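Local coordinates for protein DNA-directed RNA polymerase subunit L (Thermoplasma acidophilum, PDB 1XPP) that probably serves as a small subunit of the archaeal RNA polymerase, which transcribes DNA into RNA from ribonucleoside triphosphates, at residues T37-I42 with A51-K56. Numbering follows the deposited sequence.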
ATOM      1  N   THR D  37     -18.169   3.108   3.456  1.00 18.63           N
ATOM      2  CA  THR D  37     -18.743   2.975   4.809  1.00 18.04           C
ATOM      3  C   THR D  37     -18.412   4.212   5.641  1.00 18.07           C
ATOM      4  O   THR D  37     -19.256   4.759   6.340  1.00 17.50           O
ATOM      5  CB  THR D  37     -18.225   1.705   5.524  1.00 19.30           C
ATOM      6  OG1 THR D  37     -18.601   0.574   4.754  1.00 20.78           O
ATOM      7  CG2 THR D  37     -18.829   1.554   6.935  1.00 20.54           C
ATOM      8  N   LEU D  38     -17.179   4.677   5.508  1.00 17.57           N
ATOM      9  CA  LEU D  38     -16.774   5.849   6.234  1.00 17.39           C
ATOM     10  C   LEU D  38     -17.618   7.072   5.864  1.00 17.63           C
ATOM     11  O   LEU D  38     -18.083   7.818   6.727  1.00 19.13           O
ATOM     12  CB  LEU D  38     -15.289   6.099   6.002  1.00 17.87           C
ATOM     13  CG  LEU D  38     -14.747   7.351   6.678  1.00 18.39           C
ATOM     14  CD1 LEU D  38     -14.988   7.357   8.199  1.00 19.97           C
ATOM     15  CD2 LEU D  38     -13.274   7.523   6.344  1.00 18.27           C
ATOM     16  N   VAL D  39     -17.815   7.264   4.558  1.00 17.27           N
ATOM     17  CA  VAL D  39     -18.591   8.382   4.056  1.00 19.18           C
ATOM     18  C   VAL D  39     -20.065   8.250   4.476  1.00 18.97           C
ATOM     19  O   VAL D  39     -20.658   9.234   4.945  1.00 20.09           O
ATOM     20  CB  VAL D  39     -18.348   8.551   2.520  1.00 18.13           C
ATOM     21  CG1 VAL D  39     -19.382   9.485   1.885  1.00 20.58           C
ATOM     22  CG2 VAL D  39     -16.936   9.081   2.267  1.00 19.70           C
ATOM     23  N   GLU D  40     -20.624   7.040   4.367  1.00 19.26           N
ATOM     24  CA  GLU D  40     -22.002   6.772   4.837  1.00 20.05           C
ATOM     25  C   GLU D  40     -22.147   7.183   6.308  1.00 19.60           C
ATOM     26  O   GLU D  40     -23.106   7.863   6.707  1.00 20.25           O
ATOM     27  CB  GLU D  40     -22.365   5.305   4.649  1.00 21.06           C
ATOM     28  CG  GLU D  40     -23.827   4.973   4.954  1.00 23.09           C
ATOM     29  CD  GLU D  40     -24.102   3.471   5.062  1.00 27.87           C
ATOM     30  OE1 GLU D  40     -25.163   3.076   5.601  1.00 32.20           O
ATOM     31  OE2 GLU D  40     -23.264   2.672   4.625  1.00 31.86           O
ATOM     32  N   GLU D  41     -21.146   6.836   7.102  1.00 19.14           N
ATOM     33  CA  GLU D  41     -21.176   7.227   8.499  1.00 18.70           C
ATOM     34  C   GLU D  41     -21.076   8.744   8.713  1.00 18.56           C
ATOM     35  O   GLU D  41     -21.827   9.324   9.524  1.00 19.53           O
ATOM     36  CB  GLU D  41     -20.101   6.464   9.287  1.00 19.17           C
ATOM     37  CG  GLU D  41     -20.235   6.631  10.810  1.00 20.13           C
ATOM     38  CD  GLU D  41     -21.431   5.888  11.402  1.00 23.72           C
ATOM     39  OE1 GLU D  41     -22.143   5.171  10.681  1.00 26.90           O
ATOM     40  OE2 GLU D  41     -21.666   6.040  12.619  1.00 29.47           O
ATOM     41  N   ILE D  42     -20.167   9.410   8.004  1.00 17.85           N
ATOM     42  CA  ILE D  42     -19.986  10.852   8.194  1.00 18.27           C
ATOM     43  C   ILE D  42     -21.276  11.584   7.795  1.00 19.07           C
ATOM     44  O   ILE D  42     -21.603  12.604   8.389  1.00 20.31           O
ATOM     45  CB  ILE D  42     -18.819  11.390   7.340  1.00 17.44           C
ATOM     46  CG1 ILE D  42     -17.476  10.844   7.832  1.00 19.02           C
ATOM     47  CG2 ILE D  42     -18.787  12.916   7.350  1.00 15.37           C
ATOM     48  CD1 ILE D  42     -16.358  10.875   6.768  1.00 16.92           C
ATOM     49  N   ALA D  51     -20.323  15.179   2.289  1.00 22.27           N
ATOM     50  CA  ALA D  51     -19.253  14.186   2.415  1.00 20.35           C
ATOM     51  C   ALA D  51     -19.313  13.316   1.195  1.00 20.12           C
ATOM     52  O   ALA D  51     -20.367  12.761   0.859  1.00 20.32           O
ATOM     53  CB  ALA D  51     -19.408  13.364   3.666  1.00 20.14           C
ATOM     54  N   ARG D  52     -18.164  13.190   0.535  1.00 18.96           N
ATOM     55  CA  ARG D  52     -18.098  12.496  -0.737  1.00 18.89           C
ATOM     56  C   ARG D  52     -16.865  11.629  -0.789  1.00 17.70           C
ATOM     57  O   ARG D  52     -15.810  12.011  -0.285  1.00 17.51           O
ATOM     58  CB  ARG D  52     -17.979  13.500  -1.876  1.00 19.26           C
ATOM     59  CG  ARG D  52     -19.064  14.571  -1.903  1.00 24.80           C
ATOM     60  CD  ARG D  52     -20.276  14.078  -2.682  1.00 31.31           C
ATOM     61  NE  ARG D  52     -19.866  13.516  -3.962  1.00 39.62           N
ATOM     62  CZ  ARG D  52     -20.690  13.210  -4.959  1.00 42.00           C
ATOM     63  NH1 ARG D  52     -21.998  13.425  -4.839  1.00 44.21           N
ATOM     64  NH2 ARG D  52     -20.200  12.698  -6.087  1.00 44.07           N
ATOM     65  N   TYR D  53     -16.984  10.472  -1.421  1.00 16.82           N
ATOM     66  CA  TYR D  53     -15.790   9.740  -1.818  1.00 16.66           C
ATOM     67  C   TYR D  53     -15.623   9.845  -3.309  1.00 17.14           C
ATOM     68  O   TYR D  53     -16.619   9.957  -4.056  1.00 17.87           O
ATOM     69  CB  TYR D  53     -15.857   8.265  -1.416  1.00 17.32           C
ATOM     70  CG  TYR D  53     -17.047   7.501  -1.951  1.00 16.33           C
ATOM     71  CD1 TYR D  53     -17.022   6.938  -3.246  1.00 21.97           C
ATOM     72  CD2 TYR D  53     -18.179   7.325  -1.170  1.00 19.93           C
ATOM     73  CE1 TYR D  53     -18.123   6.233  -3.732  1.00 23.97           C
ATOM     74  CE2 TYR D  53     -19.265   6.609  -1.638  1.00 20.90           C
ATOM     75  CZ  TYR D  53     -19.235   6.072  -2.917  1.00 25.64           C
ATOM     76  OH  TYR D  53     -20.343   5.371  -3.360  1.00 29.07           O
ATOM     77  N   TYR D  54     -14.368   9.746  -3.723  1.00 16.55           N
ATOM     78  CA  TYR D  54     -14.003   9.738  -5.141  1.00 16.40           C
ATOM     79  C   TYR D  54     -13.105   8.548  -5.339  1.00 17.39           C
ATOM     80  O   TYR D  54     -11.965   8.503  -4.855  1.00 18.50           O
ATOM     81  CB  TYR D  54     -13.303  11.014  -5.555  1.00 16.79           C
ATOM     82  CG  TYR D  54     -14.088  12.251  -5.189  1.00 15.97           C
ATOM     83  CD1 TYR D  54     -13.917  12.882  -3.942  1.00 18.37           C
ATOM     84  CD2 TYR D  54     -15.037  12.767  -6.069  1.00 18.78           C
ATOM     85  CE1 TYR D  54     -14.643  14.045  -3.618  1.00 18.25           C
ATOM     86  CE2 TYR D  54     -15.757  13.897  -5.747  1.00 18.17           C
ATOM     87  CZ  TYR D  54     -15.561  14.527  -4.537  1.00 19.06           C
ATOM     88  OH  TYR D  54     -16.315  15.649  -4.296  1.00 24.52           O
ATOM     89  N   ILE D  55     -13.629   7.548  -6.037  1.00 18.97           N
ATOM     90  CA  ILE D  55     -12.854   6.348  -6.227  1.00 21.05           C
ATOM     91  C   ILE D  55     -12.671   6.112  -7.709  1.00 23.05           C
ATOM     92  O   ILE D  55     -11.537   6.143  -8.206  1.00 24.42           O
ATOM     93  CB  ILE D  55     -13.507   5.152  -5.536  1.00 22.04           C
ATOM     94  CG1 ILE D  55     -13.491   5.362  -4.029  1.00 21.42           C
ATOM     95  CG2 ILE D  55     -12.772   3.856  -5.897  1.00 23.07           C
ATOM     96  CD1 ILE D  55     -14.415   4.433  -3.243  1.00 27.64           C
ATOM     97  N   LYS D  56     -13.769   5.848  -8.411  1.00 24.57           N
ATOM     98  CA  LYS D  56     -13.621   5.722  -9.868  1.00 26.54           C
ATOM     99  C   LYS D  56     -13.922   6.970 -10.680  1.00 26.08           C
ATOM    100  O   LYS D  56     -13.556   7.055 -11.862  1.00 27.02           O
ATOM    101  CB  LYS D  56     -14.329   4.507 -10.430  1.00 27.97           C
ATOM    102  CG  LYS D  56     -15.649   4.176  -9.840  1.00 29.84           C
ATOM    103  CD  LYS D  56     -15.696   2.666  -9.647  1.00 35.87           C
ATOM    104  CE  LYS D  56     -14.815   2.244  -8.470  1.00 39.06           C
ATOM    105  NZ  LYS D  56     -14.311   0.840  -8.578  1.00 39.09           N
TER
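Val39 reaches from helix 32-42 to strand 48-54 and touches three consecutive residues, Ala51, Arg52 and Tyr53. Its two methyls divide the work. CG1 lies anti to the backbone N (chi1 166°), which carries it to the carbonyl of Ala51, with CG1 3.6 Å from Ala51 O. CG2 rests over the backbone at Arg52 and Tyr53, and Val39 CG2 is 3.9 Å from Tyr53 CB. The tyrosine ring meets Val39 with its edge, and Val39 CB lies near the ring plane, 3.9 Å from Tyr53 CD2. The two side chains cross at about a right angle. One turn further along the helix, Ile42 sends its short branch to the strand, with Ile42 CG2 3.8 Å from Ala51 CB. The Val39 and Ala51 CA atoms are 6.1 Å apart, consistent with the small side chain of Ala51. This is helix-on-sheet packing within the Rpb3/Rpb11 dimerisation domain. The helix lies against the antiparallel sheet, its segment nearly antiparallel to edge strand 48-54, at 168°. It also covers the neighbouring strand 64-69, where Val39 touches Ile65 and Ile42 touches Val67. On another side of the helix, Leu38 packs on Phe96 of the second subunit. An alanine in place of Val39 would probably leave gaps beside the Ala51 carbonyl, where CG1 lay, and over the Arg52-Tyr53 backbone and Tyr53 CB, where CG2 lay. The side chains that meet do so through apolar atoms, and methyls also lie against polar backbone. Shape and dispersion hold helix and strand here, with no bond between the two segments to direct the packing.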